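Local structure of putative acetyltransferase (Streptococcus mutans, 4E2A) at residues W161-V166 against D199-K204; K110-S115 against A125-R130; V38-V43 against K144-F149. The protein probably transfers an acyl group, perhaps acetyl from acetyl-CoA, to an acceptor molecule. All blocks are in the same frame, centred on the assembly; numbering follows the deposited sequence.

In the fold
The three contacts share one mixed sheet of the GNAT fold. Contacts 1 and 2, with centres about 11 Å apart, join at neighbouring parallel strands: W161 O lies 2.8 Å from F126 N and W163 N 2.9 Å from F126 O, both probable hydrogen bonds. Contact 3 lies towards the other edge of the sheet, its centre about 15 Å from that of contact 2 and 20 Å from that of contact 1. F147 on its helix ties it to both, with CE1 3.7 Å from L164 CD2 and 3.9 Å from I128 CD1. In relatives, acetyl-CoA enters between the strands that correspond to 125-133 and 161-167, so contacts 1 and 2 probably flank the cofactor cleft.

Contact 1: W161-V166 against D199-K204; sequences WVWLGV and DWLLKK
V162, L164 and V166 pair with K204, L202 and W200 as antiparallel hydrogen-bonded pairs, two N-H...O bonds to each, with the segment axes 4.6 Å apart and their directions 156° from each other. Between the bonded pairs, CA-H groups point at carbonyls of the opposite strand, as W163 CA does at 3.1 Å from L202 O. At one end K203 reaches W161: its CG lies between the backbone N and the carbonyl carbon (chi1 59°), and the chain then bends at chi3 and chi4 (chi4 -86°), which lays CE over the indole. K203 CE lies 3.6 Å from the centre of the six-membered ring of W161, a CH-pi contact over the face, and K203 NZ follows at 5.0 Å from the same W161 ring centre in a cation-pi interaction. Lysine suits this partly exposed spot because its methylenes can lie on the indole while the charge remains near the surface. In the GNAT fold, strand 195-205 is inserted between 161-167 and 183-192, although 183-192 precedes it in sequence, and 161-167 runs parallel to 125-133 on its other flank. L164, V166 and L202 form an apolar patch on one face, against helix 171-179, where Y177 meets both leucines and A173 meets V166. L202 CD1 reaches diagonally to V166 CG1, 3.7 Å away, and also approaches L164 CD1 at 4.1 Å. On the reverse face W163 and L201 lie side by side, with CZ3 of W163 3.8 Å from CD1 of L201. L201 CD1 also settles 3.9 Å from G165 CA, a residue with no side chain to stand in its way, while W163 NE1 is satisfied by Q117 OE1.

Contact 2: K110-S115 against A125-R130; sequences KVNWGS and AFEIQR
K110 O receives two backbone N-H groups: Q129 N at 2.9 Å, and R130 N in a weak bond at 3.3 Å. Two residues thus face one, a classic beta bulge in strand 125-133 of the hairpin it forms with 104-113. In GNAT enzymes a bulge in the corresponding strand helps to part it from its parallel neighbour where acetyl-CoA binds, and this one is consistent with that role. Further along, N112 and E127 form a hydrogen-bonded pair with two backbone bonds, in one of which E127 N reaches N112 O over 2.7 Å, nearly straight (176°).

The side chain of K110 leaves its backbone extended, CG anti to N, then turns at its last torsion (chi4 -88°) and sets its NZ 2.7 Å from Q129 OE1, in the plane of the amide carbonyl. A long, flexible lysine suits this place because its chain can run alongside that of Q129 before the ammonium turns in. A water accepts from both K110 NZ and Q129 NE2, the latter at 2.8 Å, closing a small polar ring. R130, on the same face as K110, makes a salt bridge with E88, while E127 OE2 is bonded to T118.

The reverse face is hydrophobic. F126, with CG anti to the backbone N, carries its ring across to V111 and W113, with F126 CZ 3.6 Å from V111 CB and F126 CE1 4.1 Å from W113 CE3. It also meets A154 of helix 142-157, and I128 meets A150; aromatic and branched residues suit this covered side. Near G114, a second water links G114 N to A125 O. On the polar face K110 NZ lies 5.3 Å from R130 NH1, and the amide oxygen, water and E88 probably ease the repulsion between the two positive charges.

Contact 3: V38-V43 against K144-F149; sequences VEIRKV and KQLFEF
I40 sets its CG2 methyl squarely over the ring of F149, fastening helix 142-157 to strand 38-42, the outermost strand on its side of the GNAT sheet. The helix crosses this face of the sheet, with axes 10.3 Å apart in the two segments, so the gap has to be bridged by side chains. In I40, chi1 of -63° puts CG1 beside the backbone N and CG2 anti to it, so the two branches can do different work. I40 CG2 hangs 3.6 Å from the F149 ring centre and only 3° off its normal, a CH-pi contact almost on the axis. I40 CD1, at the end of the longer branch, passes by the root of the same aromatic and reaches F149 CB at 3.8 Å. A beta-branched isoleucine suits the site because one residue supplies both a methyl over the ring face and a second carbon beside F149 CB. F149 holds its CG anti to the backbone N (chi1 174°), which extends the ring from the helix towards the sheet; Y97 meets it edge-to-face and L109 packs against it. L146 contributes a single methyl, L146 CD1, 4.0 Å from I40 CG2, and the L146 side chain also touches L109. E39 and R41 alternate along the strand with V38 and I40: R41 points away from the helix and makes a salt bridge with E47. Q145 sits at an exposed position that suits a polar residue, and its extended chain carries the amide to a methyl of V38, which comes from the opposite direction; in this plain van der Waals contact V38 CG1 stops 3.7 Å from Q145 NE2.

Contact 1: W161-V166 against D199-K204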
loop_
_atom_site.group_PDB
_atom_site.type_symbol
_atom_site.label_atom_id
_atom_site.label_comp_id
_atom_site.label_asym_id
_atom_site.label_seq_id
_atom_site.Cartn_x
_atom_site.Cartn_y
_atom_site.Cartn_z
ATOM N N TRP B 161 -7.456 14.065 17.302
ATOM C CA TRP B 161 -8.182 13.038 16.551
ATOM C C TRP B 161 -7.626 11.626 16.806
ATOM O O TRP B 161 -6.429 11.436 17.032
ATOM C CB TRP B 161 -8.173 13.344 15.036
ATOM C CG TRP B 161 -8.658 14.709 14.693
ATOM C CD1 TRP B 161 -7.897 15.816 14.471
ATOM C CD2 TRP B 161 -10.026 15.128 14.550
ATOM N NE1 TRP B 161 -8.703 16.901 14.193
ATOM C CE2 TRP B 161 -10.008 16.505 14.239
ATOM C CE3 TRP B 161 -11.254 14.470 14.660
ATOM C CZ2 TRP B 161 -11.181 17.237 14.036
ATOM C CZ3 TRP B 161 -12.420 15.209 14.456
ATOM C CH2 TRP B 161 -12.368 16.571 14.144
ATOM N N VAL B 162 -8.523 10.653 16.802
ATOM C CA VAL B 162 -8.137 9.251 16.714
ATOM C C VAL B 162 -8.746 8.748 15.412
ATOM O O VAL B 162 -9.883 9.091 15.070
ATOM C CB VAL B 162 -8.628 8.448 17.947
ATOM C CG1 VAL B 162 -10.133 8.541 18.087
ATOM C CG2 VAL B 162 -8.189 6.974 17.870
ATOM N N TRP B 163 -7.966 7.992 14.648
ATOM C CA TRP B 163 -8.414 7.490 13.363
ATOM C C TRP B 163 -8.024 6.032 13.109
ATOM O O TRP B 163 -7.134 5.476 13.754
ATOM C CB TRP B 163 -7.884 8.381 12.227
ATOM C CG TRP B 163 -6.412 8.280 12.011
ATOM C CD1 TRP B 163 -5.439 8.919 12.714
ATOM C CD2 TRP B 163 -5.740 7.486 11.022
ATOM N NE1 TRP B 163 -4.208 8.594 12.211
ATOM C CE2 TRP B 163 -4.360 7.718 11.186
ATOM C CE3 TRP B 163 -6.172 6.620 10.018
ATOM C CZ2 TRP B 163 -3.399 7.094 10.373
ATOM C CZ3 TRP B 163 -5.217 6.000 9.217
ATOM C CH2 TRP B 163 -3.849 6.236 9.405
ATOM N N LEU B 164 -8.705 5.419 12.150
ATOM C CA LEU B 164 -8.371 4.074 11.727
ATOM C C LEU B 164 -8.836 3.879 10.285
ATOM O O LEU B 164 -9.608 4.676 9.763
ATOM C CB LEU B 164 -9.000 3.045 12.674
ATOM C CG LEU B 164 -10.494 3.193 12.988
ATOM C CD1 LEU B 164 -11.282 2.612 11.847
ATOM C CD2 LEU B 164 -10.836 2.455 14.281
ATOM N N GLY B 165 -8.333 2.837 9.636
ATOM C CA GLY B 165 -8.735 2.522 8.282
ATOM C C GLY B 165 -9.666 1.335 8.263
ATOM O O GLY B 165 -9.515 0.418 9.058
ATOM N N VAL B 166 -10.639 1.353 7.356
ATOM C CA VAL B 166 -11.550 0.230 7.203
ATOM C C VAL B 166 -11.814 -0.014 5.716
ATOM O O VAL B 166 -11.912 0.926 4.929
ATOM C CB VAL B 166 -12.897 0.468 7.942
ATOM C CG1 VAL B 166 -13.633 1.662 7.339
ATOM C CG2 VAL B 166 -13.773 -0.784 7.892
ATOM N N ASP B 199 -9.826 1.811 0.673
ATOM C CA ASP B 199 -9.959 1.896 2.121
ATOM C C ASP B 199 -10.492 3.258 2.494
ATOM O O ASP B 199 -10.052 4.286 1.951
ATOM C CB ASP B 199 -8.612 1.680 2.811
ATOM C CG ASP B 199 -8.250 0.212 2.946
ATOM O OD1 ASP B 199 -9.162 -0.612 3.183
ATOM O OD2 ASP B 199 -7.048 -0.114 2.819
ATOM N N TRP B 200 -11.450 3.268 3.413
ATOM C CA TRP B 200 -11.930 4.516 3.993
ATOM C C TRP B 200 -11.159 4.805 5.268
ATOM O O TRP B 200 -10.876 3.895 6.048
ATOM C CB TRP B 200 -13.412 4.432 4.359
ATOM C CG TRP B 200 -14.360 4.245 3.222
ATOM C CD1 TRP B 200 -14.068 4.234 1.887
ATOM C CD2 TRP B 200 -15.775 4.040 3.329
ATOM N NE1 TRP B 200 -15.220 4.030 1.156
ATOM C CE2 TRP B 200 -16.273 3.912 2.013
ATOM C CE3 TRP B 200 -16.661 3.959 4.406
ATOM C CZ2 TRP B 200 -17.631 3.705 1.758
ATOM C CZ3 TRP B 200 -18.003 3.751 4.146
ATOM C CH2 TRP B 200 -18.474 3.625 2.832
ATOM N N LEU B 201 -10.847 6.078 5.488
ATOM C CA LEU B 201 -10.247 6.516 6.741
ATOM C C LEU B 201 -11.327 7.180 7.580
ATOM O O LEU B 201 -12.084 7.997 7.074
ATOM C CB LEU B 201 -9.082 7.478 6.488
ATOM C CG LEU B 201 -7.899 6.896 5.695
ATOM C CD1 LEU B 201 -7.494 5.529 6.214
ATOM C CD2 LEU B 201 -8.205 6.821 4.216
ATOM N N LEU B 202 -11.419 6.804 8.854
ATOM C CA LEU B 202 -12.460 7.335 9.720
ATOM C C LEU B 202 -11.787 7.987 10.910
ATOM O O LEU B 202 -10.824 7.436 11.454
ATOM C CB LEU B 202 -13.393 6.224 10.218
ATOM C CG LEU B 202 -13.792 5.097 9.263
ATOM C CD1 LEU B 202 -14.671 4.074 10.006
ATOM C CD2 LEU B 202 -14.524 5.658 8.049
ATOM N N LYS B 203 -12.294 9.156 11.307
ATOM C CA LYS B 203 -11.788 9.841 12.478
ATOM C C LYS B 203 -12.869 10.142 13.501
ATOM O O LYS B 203 -14.047 10.288 13.171
ATOM C CB LYS B 203 -11.081 11.139 12.085
ATOM C CG LYS B 203 -11.940 12.147 11.324
ATOM C CD LYS B 203 -11.077 13.366 10.966
ATOM C CE LYS B 203 -11.884 14.643 10.976
ATOM N NZ LYS B 203 -12.535 14.823 9.661
ATOM N N LYS B 204 -12.424 10.260 14.743
ATOM C CA LYS B 204 -13.260 10.627 15.867
ATOM C C LYS B 204 -12.628 11.800 16.605
ATOM O O LYS B 204 -11.472 11.746 17.036
ATOM C CB LYS B 204 -13.425 9.455 16.836
ATOM C CG LYS B 204 -14.210 9.811 18.106
ATOM C CD LYS B 204 -14.129 8.696 19.162
ATOM C CE LYS B 204 -15.277 8.775 20.182
ATOM N NZ LYS B 204 -14.812 9.231 21.500
#

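Contact 2: K110-S115 against A125-R130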
loop_
_atom_site.group_PDB
_atom_site.type_symbol
_atom_site.label_atom_id
_atom_site.label_comp_id
_atom_site.label_asym_id
_atom_site.label_seq_id
_atom_site.Cartn_x
_atom_site.Cartn_y
_atom_site.Cartn_z
ATOM N N LYS B 110 -1.949 -2.324 18.788
ATOM C CA LYS B 110 -0.869 -1.364 18.501
ATOM C C LYS B 110 -1.421 0.007 18.159
ATOM O O LYS B 110 -2.304 0.138 17.291
ATOM C CB LYS B 110 0.094 -1.867 17.407
ATOM C CG LYS B 110 1.248 -0.904 17.070
ATOM C CD LYS B 110 2.146 -1.477 15.955
ATOM C CE LYS B 110 3.437 -0.650 15.796
ATOM N NZ LYS B 110 3.315 0.511 14.847
ATOM N N VAL B 111 -0.913 1.031 18.847
ATOM C CA VAL B 111 -1.325 2.417 18.570
ATOM C C VAL B 111 -0.142 3.318 18.175
ATOM O O VAL B 111 0.969 3.092 18.608
ATOM C CB VAL B 111 -2.132 3.030 19.750
ATOM C CG1 VAL B 111 -3.497 2.312 19.870
ATOM C CG2 VAL B 111 -1.351 2.925 21.038
ATOM N N ASN B 112 -0.386 4.314 17.324
ATOM C CA ASN B 112 0.674 5.197 16.852
ATOM C C ASN B 112 0.309 6.674 16.950
ATOM O O ASN B 112 -0.865 7.043 16.873
ATOM C CB ASN B 112 1.022 4.932 15.381
ATOM C CG ASN B 112 1.225 3.469 15.057
ATOM O OD1 ASN B 112 0.700 2.981 14.056
ATOM N ND2 ASN B 112 2.012 2.778 15.861
ATOM N N TRP B 113 1.328 7.515 17.096
ATOM C CA TRP B 113 1.168 8.952 16.920
ATOM C C TRP B 113 2.480 9.554 16.388
ATOM O O TRP B 113 3.463 8.827 16.219
ATOM C CB TRP B 113 0.731 9.620 18.223
ATOM C CG TRP B 113 1.726 9.517 19.336
ATOM C CD1 TRP B 113 2.679 10.441 19.667
ATOM C CD2 TRP B 113 1.855 8.448 20.281
ATOM N NE1 TRP B 113 3.397 10.007 20.764
ATOM C CE2 TRP B 113 2.908 8.787 21.160
ATOM C CE3 TRP B 113 1.187 7.230 20.474
ATOM C CZ2 TRP B 113 3.318 7.948 22.201
ATOM C CZ3 TRP B 113 1.592 6.404 21.511
ATOM C CH2 TRP B 113 2.649 6.767 22.361
ATOM N N GLY B 114 2.500 10.861 16.123
ATOM C CA GLY B 114 3.688 11.500 15.562
ATOM C C GLY B 114 4.087 10.906 14.220
ATOM O O GLY B 114 3.231 10.619 13.368
ATOM N N SER B 115 5.392 10.718 14.021
ATOM C CA SER B 115 5.900 10.201 12.748
ATOM C C SER B 115 5.691 8.692 12.616
ATOM O O SER B 115 5.834 8.130 11.528
ATOM C CB SER B 115 7.392 10.536 12.581
ATOM O OG SER B 115 8.151 9.908 13.605
ATOM N N ALA B 125 -2.914 13.889 15.549
ATOM C CA ALA B 125 -3.710 12.663 15.457
ATOM C C ALA B 125 -3.043 11.432 16.087
ATOM O O ALA B 125 -1.821 11.388 16.248
ATOM C CB ALA B 125 -4.074 12.380 14.011
ATOM N N PHE B 126 -3.885 10.439 16.403
ATOM C CA PHE B 126 -3.548 9.193 17.094
ATOM C C PHE B 126 -4.207 8.044 16.292
ATOM O O PHE B 126 -5.401 8.088 16.008
ATOM C CB PHE B 126 -4.132 9.297 18.517
ATOM C CG PHE B 126 -3.860 8.123 19.429
ATOM C CD1 PHE B 126 -3.007 8.265 20.528
ATOM C CD2 PHE B 126 -4.527 6.926 19.266
ATOM C CE1 PHE B 126 -2.776 7.213 21.409
ATOM C CE2 PHE B 126 -4.307 5.853 20.153
ATOM C CZ PHE B 126 -3.432 5.998 21.220
ATOM N N GLU B 127 -3.426 7.025 15.944
ATOM C CA GLU B 127 -3.860 5.952 15.054
ATOM C C GLU B 127 -4.045 4.635 15.806
ATOM O O GLU B 127 -3.188 4.235 16.570
ATOM C CB GLU B 127 -2.828 5.738 13.930
ATOM C CG GLU B 127 -3.117 4.521 13.046
ATOM C CD GLU B 127 -1.991 4.201 12.052
ATOM O OE1 GLU B 127 -0.914 4.812 12.125
ATOM O OE2 GLU B 127 -2.187 3.320 11.195
ATOM N N ILE B 128 -5.170 3.969 15.595
ATOM C CA ILE B 128 -5.319 2.596 16.070
ATOM C C ILE B 128 -4.995 1.695 14.879
ATOM O O ILE B 128 -5.755 1.650 13.902
ATOM C CB ILE B 128 -6.726 2.328 16.636
ATOM C CG1 ILE B 128 -7.044 3.331 17.755
ATOM C CG2 ILE B 128 -6.817 0.902 17.172
ATOM C CD1 ILE B 128 -8.559 3.451 18.063
ATOM N N GLN B 129 -3.838 1.032 14.940
ATOM C CA GLN B 129 -3.280 0.322 13.780
ATOM C C GLN B 129 -3.622 -1.170 13.761
ATOM O O GLN B 129 -4.019 -1.703 12.719
ATOM C CB GLN B 129 -1.746 0.498 13.713
ATOM C CG GLN B 129 -1.095 -0.139 12.457
ATOM C CD GLN B 129 0.413 -0.390 12.602
ATOM O OE1 GLN B 129 1.090 0.230 13.425
ATOM N NE2 GLN B 129 0.939 -1.306 11.788
ATOM N N ARG B 130 -3.435 -1.838 14.898
ATOM C CA ARG B 130 -3.646 -3.278 15.015
ATOM C C ARG B 130 -4.480 -3.666 16.231
ATOM O O ARG B 130 -4.231 -3.194 17.343
ATOM C CB ARG B 130 -2.299 -4.022 15.147
ATOM C CG ARG B 130 -1.472 -4.127 13.886
ATOM C CD ARG B 130 -0.138 -4.863 14.156
ATOM N NE ARG B 130 0.701 -4.747 12.979
ATOM C CZ ARG B 130 2.026 -4.693 12.995
ATOM N NH1 ARG B 130 2.689 -4.753 14.151
ATOM N NH2 ARG B 130 2.687 -4.585 11.841
HETATM O O HOH W 1 3.659 -1.357 12.485
HETATM O O HOH W 2 0.578 12.870 16.184
#

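Contact 3: V38-V43 against K144-F149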
loop_
_atom_site.group_PDB
_atom_site.type_symbol
_atom_site.label_atom_id
_atom_site.label_comp_id
_atom_site.label_asym_id
_atom_site.label_seq_id
_atom_site.Cartn_x
_atom_site.Cartn_y
_atom_site.Cartn_z
ATOM N N VAL B 38 -9.080 -10.065 34.032
ATOM C CA VAL B 38 -8.561 -9.436 32.826
ATOM C C VAL B 38 -7.652 -8.254 33.121
ATOM O O VAL B 38 -7.964 -7.411 33.962
ATOM C CB VAL B 38 -9.710 -8.981 31.920
ATOM C CG1 VAL B 38 -9.161 -8.241 30.706
ATOM C CG2 VAL B 38 -10.534 -10.186 31.482
ATOM N N GLU B 39 -6.518 -8.205 32.427
ATOM C CA GLU B 39 -5.576 -7.105 32.561
ATOM C C GLU B 39 -5.145 -6.595 31.188
ATOM O O GLU B 39 -5.026 -7.370 30.235
ATOM C CB GLU B 39 -4.341 -7.565 33.341
ATOM C CG GLU B 39 -3.316 -6.463 33.570
ATOM C CD GLU B 39 -2.072 -6.950 34.295
ATOM O OE1 GLU B 39 -1.982 -8.170 34.571
ATOM O OE2 GLU B 39 -1.186 -6.110 34.579
ATOM N N ILE B 40 -4.917 -5.294 31.090
ATOM C CA ILE B 40 -4.400 -4.697 29.868
ATOM C C ILE B 40 -3.184 -3.894 30.253
ATOM O O ILE B 40 -3.264 -3.035 31.125
ATOM C CB ILE B 40 -5.425 -3.745 29.195
ATOM C CG1 ILE B 40 -6.677 -4.520 28.772
ATOM C CG2 ILE B 40 -4.797 -3.041 27.961
ATOM C CD1 ILE B 40 -7.801 -3.631 28.261
ATOM N N ARG B 41 -2.060 -4.159 29.596
ATOM C CA ARG B 41 -0.816 -3.467 29.909
ATOM C C ARG B 41 0.156 -3.563 28.733
ATOM O O ARG B 41 -0.011 -4.403 27.839
ATOM C CB ARG B 41 -0.166 -4.056 31.179
ATOM C CG ARG B 41 0.225 -5.531 31.052
ATOM C CD ARG B 41 1.284 -5.970 32.072
ATOM N NE ARG B 41 1.465 -7.423 32.088
ATOM C CZ ARG B 41 2.239 -8.107 31.248
ATOM N NH1 ARG B 41 2.925 -7.468 30.310
ATOM N NH2 ARG B 41 2.327 -9.431 31.345
ATOM N N LYS B 42 1.187 -2.726 28.761
ATOM C CA LYS B 42 2.191 -2.725 27.714
ATOM C C LYS B 42 2.927 -4.056 27.696
ATOM O O LYS B 42 3.067 -4.703 28.726
ATOM C CB LYS B 42 3.176 -1.560 27.893
ATOM C CG LYS B 42 2.488 -0.207 27.889
ATOM C CD LYS B 42 3.465 0.949 28.028
ATOM C CE LYS B 42 2.729 2.240 28.349
ATOM N NZ LYS B 42 3.661 3.358 28.673
ATOM N N VAL B 43 3.375 -4.458 26.508
ATOM C CA VAL B 43 4.235 -5.610 26.345
ATOM C C VAL B 43 5.565 -5.327 27.026
ATOM O O VAL B 43 6.171 -4.270 26.829
ATOM C CB VAL B 43 4.499 -5.924 24.837
ATOM C CG1 VAL B 43 5.419 -7.139 24.702
ATOM C CG2 VAL B 43 3.195 -6.173 24.102
ATOM N N LYS B 144 -13.899 -5.653 22.400
ATOM C CA LYS B 144 -14.550 -4.412 22.780
ATOM C C LYS B 144 -13.775 -3.729 23.894
ATOM O O LYS B 144 -13.523 -2.526 23.842
ATOM C CB LYS B 144 -15.988 -4.688 23.226
ATOM C CG LYS B 144 -16.700 -3.496 23.791
ATOM C CD LYS B 144 -18.184 -3.764 23.961
ATOM C CE LYS B 144 -18.860 -2.654 24.757
ATOM N NZ LYS B 144 -20.321 -2.916 24.936
ATOM N N GLN B 145 -13.377 -4.498 24.901
ATOM C CA GLN B 145 -12.653 -3.921 26.025
ATOM C C GLN B 145 -11.317 -3.320 25.578
ATOM O O GLN B 145 -10.932 -2.254 26.030
ATOM C CB GLN B 145 -12.410 -4.975 27.103
ATOM C CG GLN B 145 -11.957 -4.407 28.428
ATOM C CD GLN B 145 -11.918 -5.459 29.517
ATOM O OE1 GLN B 145 -12.532 -6.526 29.388
ATOM N NE2 GLN B 145 -11.184 -5.174 30.593
ATOM N N LEU B 146 -10.610 -4.006 24.687
ATOM C CA LEU B 146 -9.329 -3.491 24.203
ATOM C C LEU B 146 -9.530 -2.254 23.289
ATOM O O LEU B 146 -8.755 -1.315 23.359
ATOM C CB LEU B 146 -8.522 -4.592 23.516
ATOM C CG LEU B 146 -7.055 -4.347 23.139
ATOM C CD1 LEU B 146 -6.230 -3.721 24.254
ATOM C CD2 LEU B 146 -6.403 -5.678 22.672
ATOM N N PHE B 147 -10.576 -2.250 22.463
ATOM C CA PHE B 147 -10.877 -1.091 21.626
ATOM C C PHE B 147 -11.252 0.116 22.477
ATOM O O PHE B 147 -10.787 1.227 22.224
ATOM C CB PHE B 147 -11.966 -1.392 20.592
ATOM C CG PHE B 147 -12.173 -0.281 19.570
ATOM C CD1 PHE B 147 -11.256 -0.071 18.543
ATOM C CD2 PHE B 147 -13.293 0.532 19.628
ATOM C CE1 PHE B 147 -11.447 0.941 17.599
ATOM C CE2 PHE B 147 -13.504 1.545 18.682
ATOM C CZ PHE B 147 -12.584 1.747 17.662
ATOM N N GLU B 148 -12.065 -0.108 23.508
ATOM C CA GLU B 148 -12.420 0.958 24.430
ATOM C C GLU B 148 -11.215 1.495 25.218
ATOM O O GLU B 148 -11.130 2.697 25.496
ATOM C CB GLU B 148 -13.570 0.504 25.348
ATOM C CG GLU B 148 -14.785 0.072 24.534
ATOM C CD GLU B 148 -16.105 0.145 25.290
ATOM O OE1 GLU B 148 -16.065 0.247 26.528
ATOM O OE2 GLU B 148 -17.172 0.116 24.628
ATOM N N PHE B 149 -10.280 0.610 25.562
ATOM C CA PHE B 149 -9.023 1.031 26.173
ATOM C C PHE B 149 -8.230 1.913 25.198
ATOM O O PHE B 149 -7.628 2.919 25.601
ATOM C CB PHE B 149 -8.199 -0.196 26.612
ATOM C CG PHE B 149 -6.821 0.134 27.132
ATOM C CD1 PHE B 149 -6.606 0.357 28.497
ATOM C CD2 PHE B 149 -5.725 0.197 26.263
ATOM C CE1 PHE B 149 -5.330 0.667 28.990
ATOM C CE2 PHE B 149 -4.445 0.488 26.741
ATOM C CZ PHE B 149 -4.246 0.728 28.115
#